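PDB 3P06: VP4 protein from Tellina virus 1, which probably cleaves the birnavirus polyprotein as a serine protease with a serine and lysine active site, and is caught here as an intramolecular acyl-enzyme. Local coordinates for residues F120-G125 with A149-A154; L11-M16 with V139-L144; G24-A29 with V183-G188. All blocks are in the same frame, centred on the assembly; numbering follows the deposited sequence.

Contact 1. Residues F120-G125 with A149-A154; sequences FLMVTG and AGIGLA. With SO4 (sulfate ion), chain B.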
ATOM      1  N   PHE A 120      10.998  -3.046  -5.716  1.00 18.55           N
ATOM      2  CA  PHE A 120      10.687  -2.030  -6.695  1.00 19.80           C
ATOM      3  C   PHE A 120       9.489  -2.540  -7.469  1.00 19.47           C
ATOM      4  O   PHE A 120       9.633  -3.004  -8.599  1.00 20.17           O
ATOM      5  CB  PHE A 120      11.890  -1.822  -7.587  1.00 19.90           C
ATOM      6  CG  PHE A 120      11.726  -0.728  -8.585  1.00 19.23           C
ATOM      7  CD1 PHE A 120      11.561   0.578  -8.179  1.00 20.10           C
ATOM      8  CD2 PHE A 120      11.772  -1.011  -9.970  1.00 19.51           C
ATOM      9  CE1 PHE A 120      11.390   1.611  -9.127  1.00 21.20           C
ATOM     10  CE2 PHE A 120      11.591   0.050 -10.917  1.00 20.06           C
ATOM     11  CZ  PHE A 120      11.441   1.332 -10.481  1.00 16.76           C
ATOM     12  N   LEU A 121       8.316  -2.469  -6.840  1.00 18.34           N
ATOM     13  CA  LEU A 121       7.139  -3.033  -7.408  1.00 19.40           C
ATOM     14  C   LEU A 121       5.985  -2.567  -6.551  1.00 20.44           C
ATOM     15  O   LEU A 121       6.071  -2.604  -5.318  1.00 24.05           O
ATOM     16  CB  LEU A 121       7.221  -4.557  -7.337  1.00 20.60           C
ATOM     17  CG  LEU A 121       6.072  -5.341  -7.994  1.00 21.84           C
ATOM     18  CD1 LEU A 121       6.174  -5.296  -9.475  1.00 21.44           C
ATOM     19  CD2 LEU A 121       5.999  -6.801  -7.537  1.00 21.82           C
HETATM   20  N   MSE A 122       4.898  -2.146  -7.158  1.00 17.99           N
HETATM   21  CA  MSE A 122       3.748  -1.721  -6.366  1.00 16.00           C
HETATM   22  C   MSE A 122       2.781  -2.885  -6.370  1.00 16.43           C
HETATM   23  O   MSE A 122       2.777  -3.708  -7.321  1.00 16.20           O
HETATM   24  CB  MSE A 122       3.077  -0.507  -7.007  1.00 14.66           C
HETATM   25  CG  MSE A 122       4.026   0.710  -7.051  1.00 16.09           C
HETATM   26 SE   MSE A 122       2.941   2.258  -7.689  1.00 24.15          SE
HETATM   27  CE  MSE A 122       2.353   2.751  -5.900  1.00 12.02           C
ATOM     28  N   VAL A 123       1.947  -2.958  -5.345  1.00 15.68           N
ATOM     29  CA  VAL A 123       1.035  -4.093  -5.287  1.00 17.58           C
ATOM     30  C   VAL A 123      -0.398  -3.628  -4.988  1.00 16.28           C
ATOM     31  O   VAL A 123      -0.585  -2.786  -4.137  1.00 16.35           O
ATOM     32  CB  VAL A 123       1.558  -5.091  -4.209  1.00 19.53           C
ATOM     33  CG1 VAL A 123       0.519  -6.184  -3.923  1.00 20.98           C
ATOM     34  CG2 VAL A 123       2.958  -5.714  -4.653  1.00 20.07           C
ATOM     35  N   THR A 124      -1.409  -4.144  -5.666  1.00 16.78           N
ATOM     36  CA  THR A 124      -2.794  -3.749  -5.323  1.00 17.45           C
ATOM     37  C   THR A 124      -3.670  -4.998  -5.223  1.00 18.24           C
ATOM     38  O   THR A 124      -3.537  -5.928  -6.046  1.00 17.49           O
ATOM     39  CB  THR A 124      -3.422  -2.697  -6.383  1.00 17.76           C
ATOM     40  OG1 THR A 124      -4.672  -2.153  -5.904  1.00 22.98           O
ATOM     41  CG2 THR A 124      -3.716  -3.348  -7.707  1.00 18.34           C
ATOM     42  N   GLY A 125      -4.628  -4.972  -4.293  1.00 19.22           N
ATOM     43  CA  GLY A 125      -5.699  -5.950  -4.261  1.00 18.71           C
ATOM     44  C   GLY A 125      -6.149  -6.243  -2.836  1.00 21.08           C
ATOM     45  O   GLY A 125      -5.396  -6.039  -1.889  1.00 20.13           O
ATOM     46  N   ALA A 149       5.021   6.808 -12.796  1.00 21.38           N
ATOM     47  CA  ALA A 149       6.115   6.776 -11.817  1.00 20.26           C
ATOM     48  C   ALA A 149       7.250   5.880 -12.313  1.00 21.16           C
ATOM     49  O   ALA A 149       8.341   5.832 -11.693  1.00 23.04           O
ATOM     50  CB  ALA A 149       5.595   6.263 -10.409  1.00 17.96           C
ATOM     51  N   GLY A 150       7.025   5.136 -13.397  1.00 20.94           N
ATOM     52  CA  GLY A 150       8.042   4.228 -13.918  1.00 20.97           C
ATOM     53  C   GLY A 150       8.305   2.971 -13.077  1.00 21.71           C
ATOM     54  O   GLY A 150       9.455   2.508 -12.948  1.00 22.63           O
ATOM     55  N   ILE A 151       7.263   2.382 -12.501  1.00 19.54           N
ATOM     56  CA  ILE A 151       7.478   1.212 -11.660  1.00 18.83           C
ATOM     57  C   ILE A 151       6.426   0.158 -12.027  1.00 19.28           C
ATOM     58  O   ILE A 151       5.346   0.502 -12.447  1.00 21.53           O
ATOM     59  CB  ILE A 151       7.421   1.596 -10.168  1.00 18.86           C
ATOM     60  CG1 ILE A 151       7.705   0.412  -9.226  1.00 15.31           C
ATOM     61  CG2 ILE A 151       5.985   2.262  -9.794  1.00 18.16           C
ATOM     62  CD1 ILE A 151       7.926   0.888  -7.666  1.00 13.71           C
ATOM     63  N   GLY A 152       6.761  -1.116 -11.930  1.00 20.06           N
ATOM     64  CA  GLY A 152       5.788  -2.213 -12.159  1.00 19.47           C
ATOM     65  C   GLY A 152       4.658  -2.311 -11.113  1.00 19.13           C
ATOM     66  O   GLY A 152       4.793  -1.898  -9.943  1.00 17.28           O
ATOM     67  N   LEU A 153       3.554  -2.944 -11.521  1.00 19.05           N
ATOM     68  CA  LEU A 153       2.458  -3.140 -10.589  1.00 18.32           C
ATOM     69  C   LEU A 153       2.081  -4.619 -10.622  1.00 18.73           C
ATOM     70  O   LEU A 153       1.946  -5.162 -11.709  1.00 19.26           O
ATOM     71  CB  LEU A 153       1.276  -2.337 -11.073  1.00 18.26           C
ATOM     72  CG  LEU A 153      -0.017  -2.558 -10.245  1.00 20.01           C
ATOM     73  CD1 LEU A 153       0.080  -2.059  -8.784  1.00 14.29           C
ATOM     74  CD2 LEU A 153      -1.251  -1.918 -10.902  1.00 19.15           C
ATOM     75  N   ALA A 154       1.900  -5.236  -9.447  1.00 17.10           N
ATOM     76  CA  ALA A 154       1.401  -6.599  -9.330  1.00 17.17           C
ATOM     77  C   ALA A 154      -0.036  -6.519  -8.901  1.00 16.46           C
ATOM     78  O   ALA A 154      -0.389  -5.683  -8.051  1.00 15.69           O
ATOM     79  CB  ALA A 154       2.183  -7.402  -8.312  1.00 17.76           C
TER
HETATM   80  S   SO4 B 100      -7.970  -2.975  -7.106  1.00 31.49           S
HETATM   81  O1  SO4 B 100      -7.196  -3.971  -6.410  1.00 34.57           O
HETATM   82  O2  SO4 B 100      -7.243  -2.621  -8.325  1.00 31.23           O
HETATM   83  O3  SO4 B 100      -9.243  -3.580  -7.434  1.00 35.42           O
HETATM   84  O4  SO4 B 100      -8.294  -1.784  -6.360  1.00 28.60           O
HETATM   85  O   HOH W   1       8.867  -2.584 -11.212  1.00 15.64           O

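Contact 2. Residues L11-M16 with V139-L144; sequences LLPVLM and VQKQLL. With SO4 (sulfate ion), chain B.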
ATOM      1  N   LEU A  11       4.817  -0.842  -1.514  1.00 14.23           N
ATOM      2  CA  LEU A  11       4.090   0.274  -2.048  1.00 15.81           C
ATOM      3  C   LEU A  11       2.717  -0.179  -2.612  1.00 15.82           C
ATOM      4  O   LEU A  11       2.592  -1.250  -3.158  1.00 15.49           O
ATOM      5  CB  LEU A  11       4.882   0.879  -3.210  1.00 15.11           C
ATOM      6  CG  LEU A  11       6.023   1.782  -2.683  1.00 18.70           C
ATOM      7  CD1 LEU A  11       6.892   2.120  -3.852  1.00 18.54           C
ATOM      8  CD2 LEU A  11       5.452   3.022  -2.040  1.00 13.86           C
ATOM      9  N   LEU A  12       1.723   0.676  -2.516  1.00 15.22           N
ATOM     10  CA  LEU A  12       0.421   0.371  -3.116  1.00 14.82           C
ATOM     11  C   LEU A  12      -0.133   1.666  -3.731  1.00 15.05           C
ATOM     12  O   LEU A  12      -0.053   2.734  -3.134  1.00 15.78           O
ATOM     13  CB  LEU A  12      -0.577  -0.229  -2.069  1.00 13.01           C
ATOM     14  CG  LEU A  12      -0.902   0.703  -0.896  1.00 14.58           C
ATOM     15  CD1 LEU A  12      -2.386   1.078  -0.963  1.00 12.74           C
ATOM     16  CD2 LEU A  12      -0.608   0.056   0.516  1.00 12.55           C
ATOM     17  N   PRO A  13      -0.718   1.558  -4.917  1.00 17.08           N
ATOM     18  CA  PRO A  13      -1.314   2.731  -5.568  1.00 17.94           C
ATOM     19  C   PRO A  13      -2.690   3.092  -4.993  1.00 16.43           C
ATOM     20  O   PRO A  13      -3.427   2.213  -4.561  1.00 16.31           O
ATOM     21  CB  PRO A  13      -1.424   2.289  -7.057  1.00 19.00           C
ATOM     22  CG  PRO A  13      -1.689   0.836  -6.979  1.00 20.63           C
ATOM     23  CD  PRO A  13      -0.831   0.344  -5.759  1.00 17.40           C
ATOM     24  N   VAL A  14      -3.001   4.385  -4.947  1.00 16.40           N
ATOM     25  CA  VAL A  14      -4.335   4.847  -4.584  1.00 16.63           C
ATOM     26  C   VAL A  14      -4.819   5.851  -5.602  1.00 17.80           C
ATOM     27  O   VAL A  14      -4.027   6.495  -6.278  1.00 18.39           O
ATOM     28  CB  VAL A  14      -4.402   5.501  -3.143  1.00 15.28           C
ATOM     29  CG1 VAL A  14      -4.000   4.485  -2.135  1.00 14.53           C
ATOM     30  CG2 VAL A  14      -3.488   6.832  -3.070  1.00 15.92           C
ATOM     31  N   LEU A  15      -6.130   5.989  -5.696  1.00 18.55           N
ATOM     32  CA  LEU A  15      -6.764   6.973  -6.563  1.00 21.47           C
ATOM     33  C   LEU A  15      -7.566   7.971  -5.739  1.00 23.38           C
ATOM     34  O   LEU A  15      -8.110   7.584  -4.719  1.00 24.06           O
ATOM     35  CB  LEU A  15      -7.707   6.273  -7.541  1.00 21.78           C
ATOM     36  CG  LEU A  15      -7.057   5.220  -8.451  1.00 23.25           C
ATOM     37  CD1 LEU A  15      -8.201   4.654  -9.328  1.00 23.24           C
ATOM     38  CD2 LEU A  15      -5.978   5.809  -9.327  1.00 18.49           C
HETATM   39  N   MSE A  16      -7.627   9.235  -6.175  1.00 26.76           N
HETATM   40  CA  MSE A  16      -8.270  10.327  -5.453  1.00 31.63           C
HETATM   41  C   MSE A  16      -9.141  11.081  -6.399  1.00 36.39           C
HETATM   42  O   MSE A  16      -8.722  11.380  -7.530  1.00 37.97           O
HETATM   43  CB  MSE A  16      -7.267  11.298  -4.821  1.00 32.98           C
HETATM   44  CG  MSE A  16      -6.587  10.663  -3.609  1.00 38.70           C
HETATM   45 SE   MSE A  16      -4.808  11.337  -3.071  1.00 61.56          SE
HETATM   46  CE  MSE A  16      -3.837  10.873  -4.731  1.00 53.63           C
ATOM     47  N   VAL A 139      -6.085  -1.292 -14.165  1.00 22.30           N
ATOM     48  CA  VAL A 139      -5.811  -0.529 -15.349  1.00 23.17           C
ATOM     49  C   VAL A 139      -5.703   0.990 -15.046  1.00 21.26           C
ATOM     50  O   VAL A 139      -4.729   1.579 -15.420  1.00 20.15           O
ATOM     51  CB  VAL A 139      -6.842  -0.819 -16.433  1.00 25.54           C
ATOM     52  CG1 VAL A 139      -6.807   0.260 -17.517  1.00 26.81           C
ATOM     53  CG2 VAL A 139      -6.490  -2.185 -17.016  1.00 29.28           C
ATOM     54  N   GLN A 140      -6.657   1.548 -14.306  1.00 19.89           N
ATOM     55  CA  GLN A 140      -6.611   2.934 -13.831  1.00 21.41           C
ATOM     56  C   GLN A 140      -5.394   3.235 -12.923  1.00 20.00           C
ATOM     57  O   GLN A 140      -4.849   4.347 -13.006  1.00 20.10           O
ATOM     58  CB  GLN A 140      -7.886   3.320 -13.095  1.00 21.34           C
ATOM     59  CG  GLN A 140      -9.116   3.211 -13.927  1.00 32.34           C
ATOM     60  CD  GLN A 140      -9.452   4.518 -14.590  1.00 42.83           C
ATOM     61  OE1 GLN A 140      -8.560   5.278 -15.022  1.00 46.51           O
ATOM     62  NE2 GLN A 140     -10.764   4.798 -14.695  1.00 51.84           N
ATOM     63  N   LYS A 141      -4.974   2.255 -12.102  1.00 17.53           N
ATOM     64  CA  LYS A 141      -3.776   2.429 -11.235  1.00 17.60           C
ATOM     65  C   LYS A 141      -2.505   2.386 -12.067  1.00 16.85           C
ATOM     66  O   LYS A 141      -1.530   3.098 -11.782  1.00 17.56           O
ATOM     67  CB  LYS A 141      -3.773   1.482 -10.019  1.00 14.44           C
ATOM     68  CG  LYS A 141      -4.938   1.861  -9.080  1.00 16.79           C
ATOM     69  CD  LYS A 141      -5.414   0.725  -8.203  1.00 17.48           C
ATOM     70  CE  LYS A 141      -6.235   1.341  -7.048  1.00 18.28           C
ATOM     71  NZ  LYS A 141      -6.505   0.112  -6.291  1.00 26.95           N
ATOM     72  N   GLN A 142      -2.524   1.579 -13.122  1.00 16.21           N
ATOM     73  CA  GLN A 142      -1.445   1.596 -14.095  1.00 16.83           C
ATOM     74  C   GLN A 142      -1.353   2.985 -14.717  1.00 16.94           C
ATOM     75  O   GLN A 142      -0.265   3.581 -14.768  1.00 17.20           O
ATOM     76  CB  GLN A 142      -1.618   0.514 -15.224  1.00 16.23           C
ATOM     77  CG  GLN A 142      -1.300  -0.935 -14.765  1.00 19.50           C
ATOM     78  CD  GLN A 142       0.211  -1.226 -14.660  1.00 19.95           C
ATOM     79  OE1 GLN A 142       1.012  -0.343 -14.315  1.00 20.39           O
ATOM     80  NE2 GLN A 142       0.580  -2.456 -14.895  1.00 21.53           N
ATOM     81  N   LEU A 143      -2.491   3.493 -15.194  1.00 17.16           N
ATOM     82  CA  LEU A 143      -2.499   4.760 -15.936  1.00 19.82           C
ATOM     83  C   LEU A 143      -2.140   5.949 -15.111  1.00 19.23           C
ATOM     84  O   LEU A 143      -1.492   6.875 -15.605  1.00 21.72           O
ATOM     85  CB  LEU A 143      -3.923   5.060 -16.524  1.00 19.50           C
ATOM     86  CG  LEU A 143      -4.288   4.271 -17.734  1.00 26.82           C
ATOM     87  CD1 LEU A 143      -5.815   4.384 -17.984  1.00 30.69           C
ATOM     88  CD2 LEU A 143      -3.548   4.808 -18.905  1.00 30.24           C
ATOM     89  N   LEU A 144      -2.609   5.987 -13.872  1.00 18.03           N
ATOM     90  CA  LEU A 144      -2.491   7.200 -13.073  1.00 19.21           C
ATOM     91  C   LEU A 144      -1.392   7.127 -12.050  1.00 19.04           C
ATOM     92  O   LEU A 144      -1.047   8.143 -11.466  1.00 19.48           O
ATOM     93  CB  LEU A 144      -3.810   7.492 -12.330  1.00 19.39           C
ATOM     94  CG  LEU A 144      -4.987   7.836 -13.308  1.00 25.72           C
ATOM     95  CD1 LEU A 144      -6.358   7.784 -12.602  1.00 27.51           C
ATOM     96  CD2 LEU A 144      -4.750   9.145 -14.078  1.00 28.91           C
TER
HETATM   97  S   SO4 B 100      -7.970  -2.975  -7.106  1.00 31.49           S
HETATM   98  O1  SO4 B 100      -7.196  -3.971  -6.410  1.00 34.57           O
HETATM   99  O2  SO4 B 100      -7.243  -2.621  -8.325  1.00 31.23           O
HETATM  100  O3  SO4 B 100      -9.243  -3.580  -7.434  1.00 35.42           O
HETATM  101  O4  SO4 B 100      -8.294  -1.784  -6.360  1.00 28.60           O
HETATM  102  O   HOH W   2      -4.243  -0.173  -4.258  1.00 17.41           O

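Contact 3. Residues G24-A29 with V183-G188; sequences GGAFMA and VTFSSG. With GOL (glycerol), chain E; BME (beta-mercaptoethanol), chain F.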
ATOM      1  N   GLY A  24      -3.775  10.121  -9.010  1.00 19.53           N
ATOM      2  CA  GLY A  24      -3.193   8.928  -8.452  1.00 19.33           C
ATOM      3  C   GLY A  24      -2.142   9.303  -7.408  1.00 19.67           C
ATOM      4  O   GLY A  24      -1.592  10.387  -7.473  1.00 19.79           O
ATOM      5  N   GLY A  25      -1.951   8.435  -6.410  1.00 16.46           N
ATOM      6  CA  GLY A  25      -0.859   8.562  -5.465  1.00 16.69           C
ATOM      7  C   GLY A  25      -0.440   7.194  -4.910  1.00 14.73           C
ATOM      8  O   GLY A  25      -0.792   6.152  -5.466  1.00 15.10           O
ATOM      9  N   ALA A  26       0.232   7.176  -3.751  1.00 14.72           N
ATOM     10  CA  ALA A  26       0.735   5.925  -3.228  1.00 12.08           C
ATOM     11  C   ALA A  26       0.680   5.944  -1.737  1.00 12.74           C
ATOM     12  O   ALA A  26       0.816   6.989  -1.134  1.00 13.88           O
ATOM     13  CB  ALA A  26       2.169   5.715  -3.688  1.00 11.65           C
ATOM     14  N   PHE A  27       0.476   4.759  -1.148  1.00 12.59           N
ATOM     15  CA  PHE A  27       0.691   4.587   0.278  1.00 13.85           C
ATOM     16  C   PHE A  27       1.727   3.494   0.311  1.00 13.68           C
ATOM     17  O   PHE A  27       1.988   2.847  -0.720  1.00 15.41           O
ATOM     18  CB  PHE A  27      -0.594   4.100   1.030  1.00 12.67           C
ATOM     19  CG  PHE A  27      -1.539   5.213   1.467  1.00 11.26           C
ATOM     20  CD1 PHE A  27      -2.030   6.121   0.572  1.00 13.79           C
ATOM     21  CD2 PHE A  27      -1.894   5.353   2.831  1.00 13.16           C
ATOM     22  CE1 PHE A  27      -2.899   7.176   0.964  1.00 14.21           C
ATOM     23  CE2 PHE A  27      -2.769   6.411   3.262  1.00 13.29           C
ATOM     24  CZ  PHE A  27      -3.301   7.293   2.336  1.00 15.46           C
HETATM   25  N   MSE A  28       2.315   3.289   1.466  1.00 13.16           N
HETATM   26  CA  MSE A  28       3.146   2.116   1.681  1.00 12.69           C
HETATM   27  C   MSE A  28       2.592   1.403   2.897  1.00 13.21           C
HETATM   28  O   MSE A  28       2.197   2.048   3.886  1.00 13.33           O
HETATM   29  CB  MSE A  28       4.600   2.556   1.976  1.00 11.78           C
HETATM   30  CG  MSE A  28       5.426   1.294   2.201  1.00 16.20           C
HETATM   31 SE   MSE A  28       7.361   1.573   2.532  1.00 25.60          SE
HETATM   32  CE  MSE A  28       7.759   1.956   0.687  1.00 18.84           C
ATOM     33  N   ALA A  29       2.495   0.084   2.819  1.00 12.56           N
ATOM     34  CA  ALA A  29       2.202  -0.719   4.019  1.00 14.48           C
ATOM     35  C   ALA A  29       3.611  -0.907   4.676  1.00 16.00           C
ATOM     36  O   ALA A  29       4.422  -1.700   4.177  1.00 16.28           O
ATOM     37  CB  ALA A  29       1.651  -2.120   3.619  1.00 12.98           C
ATOM     38  N   VAL A 183      11.265   6.773  -6.530  1.00 19.91           N
ATOM     39  CA  VAL A 183      10.032   7.025  -7.231  1.00 20.50           C
ATOM     40  C   VAL A 183       9.355   8.139  -6.486  1.00 20.11           C
ATOM     41  O   VAL A 183       9.443   8.248  -5.232  1.00 18.16           O
ATOM     42  CB  VAL A 183       9.059   5.742  -7.367  1.00 20.67           C
ATOM     43  CG1 VAL A 183       9.613   4.780  -8.439  1.00 26.58           C
ATOM     44  CG2 VAL A 183       8.856   4.966  -6.035  1.00 17.81           C
ATOM     45  N   THR A 184       8.680   9.005  -7.224  1.00 20.41           N
ATOM     46  CA  THR A 184       7.921  10.020  -6.523  1.00 22.17           C
ATOM     47  C   THR A 184       6.430   9.960  -6.937  1.00 22.19           C
ATOM     48  O   THR A 184       6.104   9.448  -8.020  1.00 22.56           O
ATOM     49  CB  THR A 184       8.519  11.376  -6.758  1.00 24.83           C
ATOM     50  OG1 THR A 184       8.309  11.703  -8.131  1.00 29.69           O
ATOM     51  CG2 THR A 184      10.041  11.357  -6.494  1.00 25.97           C
ATOM     52  N   PHE A 185       5.547  10.491  -6.093  1.00 22.15           N
ATOM     53  CA  PHE A 185       4.097  10.429  -6.340  1.00 23.25           C
ATOM     54  C   PHE A 185       3.490  11.758  -5.985  1.00 27.85           C
ATOM     55  O   PHE A 185       4.097  12.497  -5.199  1.00 29.46           O
ATOM     56  CB  PHE A 185       3.472   9.354  -5.479  1.00 20.34           C
ATOM     57  CG  PHE A 185       4.082   8.021  -5.653  1.00 19.71           C
ATOM     58  CD1 PHE A 185       3.706   7.192  -6.750  1.00 19.81           C
ATOM     59  CD2 PHE A 185       5.043   7.573  -4.748  1.00 15.83           C
ATOM     60  CE1 PHE A 185       4.314   5.917  -6.937  1.00 21.57           C
ATOM     61  CE2 PHE A 185       5.626   6.274  -4.908  1.00 15.60           C
ATOM     62  CZ  PHE A 185       5.265   5.467  -6.016  1.00 16.76           C
ATOM     63  N   SER A 186       2.320  12.087  -6.567  1.00 29.86           N
ATOM     64  CA  SER A 186       1.545  13.277  -6.208  1.00 35.53           C
ATOM     65  C   SER A 186       0.852  13.031  -4.867  1.00 36.11           C
ATOM     66  O   SER A 186       0.543  11.872  -4.495  1.00 32.15           O
ATOM     67  CB  SER A 186       0.432  13.570  -7.250  1.00 36.85           C
ATOM     68  OG  SER A 186       0.961  14.272  -8.362  1.00 46.89           O
ATOM     69  N   SER A 187       0.571  14.107  -4.155  1.00 40.92           N
ATOM     70  CA  SER A 187      -0.246  13.961  -2.960  1.00 42.93           C
ATOM     71  C   SER A 187      -1.629  14.575  -3.173  1.00 45.52           C
ATOM     72  O   SER A 187      -1.834  15.349  -4.096  1.00 48.91           O
ATOM     73  CB  SER A 187       0.449  14.589  -1.755  1.00 45.59           C
ATOM     74  OG  SER A 187       0.931  15.888  -2.078  1.00 50.55           O
ATOM     75  N   GLY A 188      -2.578  14.212  -2.322  1.00 45.44           N
ATOM     76  CA  GLY A 188      -3.876  14.860  -2.342  1.00 48.24           C
ATOM     77  C   GLY A 188      -4.436  14.982  -0.947  1.00 49.37           C
ATOM     78  O   GLY A 188      -3.955  14.357   0.011  1.00 47.74           O
TER
HETATM   79  C1  GOL E 103       3.112   8.807 -10.450  1.00 43.14           C
HETATM   80  O1  GOL E 103       4.271   9.634 -10.506  1.00 47.47           O
HETATM   81  C2  GOL E 103       1.850   9.632 -10.253  1.00 46.52           C
HETATM   82  O2  GOL E 103       1.971  11.050 -10.302  1.00 48.68           O
HETATM   83  C3  GOL E 103       1.137   9.159  -8.997  1.00 43.40           C
HETATM   84  O3  GOL E 103       1.288  10.111  -8.012  1.00 33.17           O
HETATM   85  C1  BME F 104      -0.195  11.148  -0.394  1.00 49.16           C
HETATM   86  C2  BME F 104      -0.582  10.119  -1.485  1.00 45.62           C
HETATM   87  O1  BME F 104      -0.926  12.401  -0.427  1.00 50.38           O
HETATM   88  S2  BME F 104       0.859   9.926  -2.658  1.00 39.02           S

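Contact 1. Residues F120-G125 with A149-A154
M122 and G152 meet through the first of three backbone bonds: the M122 N-H reaches G152 O at 2.8 Å and is almost straight (175°). M122 O then accepts from A154 N at 2.8 Å, and A154 O accepts from T124 N at 3.0 Å. Donors thus alternate between the segments as parallel pairing requires, with M122 beside L153 and V123 beside A154. Ahead of the ladder, where the segments diverge, a water takes over, donating to F120 O and accepting from G152 N.

I151 carries much of the apolar contact. Its CG1 stands over the centre of the F120 ring, 3.9 Å from the centroid and 10° off the normal, a CH-pi contact. That branch lies anti to the backbone N (chi1 -177°), while CG2 turns to the selenium of M122, with SE and CG2 3.7 Å apart. L153 CD1 lies near M122 CB; L121 CD2 and V123 CG2 both approach A154 CB.

The pairing belongs to the small parallel sheet of strands 122-123, 153-155 and 161-162. The connection between the first two, which are parallel neighbours, includes helix 138-149, so the unit is a beta-alpha-beta crossover. At G150 that helix ends in a Schellman motif, after which the chain runs into the ladder. M122 and L153 pack on the helix; V123 faces helix 166-173.

Beyond the ladder, T124 OG1 hydrogen-bonds to the predicted catalytic K141, and its side chain touches the predicted nucleophile S102. A sulfate oxygen, O1, lies 3.2 Å from T124 OG1.

Contact 2. Residues L11-M16 with V139-L144
P13 and K141 are the residues whose CA atoms come nearest, 6.2 Å apart, where strand 11-16 and helix 139-144 cross almost perpendicularly (91°) with their axes 8.5 Å apart. No direct hydrogen bond joins the segments, and the contact is made by side chains that alternate along the strand, P13 and L15, both directed at the helix. The P13 ring lies across the root of K141, with CG 3.7 Å from K141 CB. L15 reaches three helix residues by separate atoms: CD1 meets Q140 CB, CG meets K141 CG at 4.0 Å, and CD2 meets L144 CD1 at 3.8 Å. With CG anti to the carbonyl carbon (chi1 -59°), the branch point is placed beside K141, and the two methyls diverge from it to Q140 and, one turn on, L144.

K141 is extended beyond CG, so its aliphatic stem runs past P13 and L15 and its amine ends beyond them. There NZ donates to sulfate O4 at 2.6 Å, with T124 as a second partner, while a water accepts from NZ at 3.1 Å and also lies close to P13 O. The sulfate, probably from the crystallisation liquor, is held as well by the backbone N-H groups of L136 and L137. The K141 side chain is about 4 Å from that of S102, an arrangement consistent with a Ser-Lys catalytic dyad in this S50 peptidase, in which K141 would probably act as general base.

Contact 3. Residues G24-A29 with V183-G188
A26 and F185 make the CH-pi contact of this pair: A26 CB stands over the centre of the F185 ring, 3.5 Å from the centroid and 8° off the ring normal. The methyl is nearly equidistant from the ring carbons, with CD2 at 3.6 Å, which fits a face-on approach. F185 CG lies anti to the carbonyl carbon (chi1 -56°), and this rotation brings the ring over toward the strand. At the ring edge, in plane, sits C3 of a glycerol.

Looser van der Waals contacts continue toward G24 and G25 of strand 21-31. S186 CB packs against G24 O at 3.8 Å, and G25 CA lies 3.7 Å from S186 O; at G25 the backbone itself is the packing surface, close under the chain at S186.

The polar link runs through the glycerol, as no direct hydrogen bond crosses. Its O3 accepts from S186 N at 2.7 Å and donates to G24 O at 2.9 Å, bridging the segments, while its O1 donates to T184 O. The molecule probably comes from the crystallisation liquor, so the bridge need not exist in the native protein.

Strand 21-31 runs between strands 9-18 and 75-81 in the large mixed sheet, bonded to both through its backbone. Strand 183-184 is an outermost member of a separate antiparallel sheet, and the loop after it passes across strand 21-31, with F185 and A26 both touching M122 of strand 122-123.

Overall arrangement
All three contacts are largely buried, but they differ in chemistry. Contact 1 is a backbone ladder within one sheet; contact 2 is strand-on-helix packing without a direct hydrogen bond; contact 3, the smallest by buried area (170 Å² against 518 and 266), joins a strand to a loop with exposed S186 at its margin. Contacts 2 and 3 share the large mixed sheet, where strands 9-18 and 21-31 are neighbours bonded through L12 with F27 and V14 with G25. Contacts 1 and 2 are linked by V123 N to L11 O, and both touch the sulfate beside the predicted catalytic residues. V183 of contact 3 packs against F120 and A149 of contact 1.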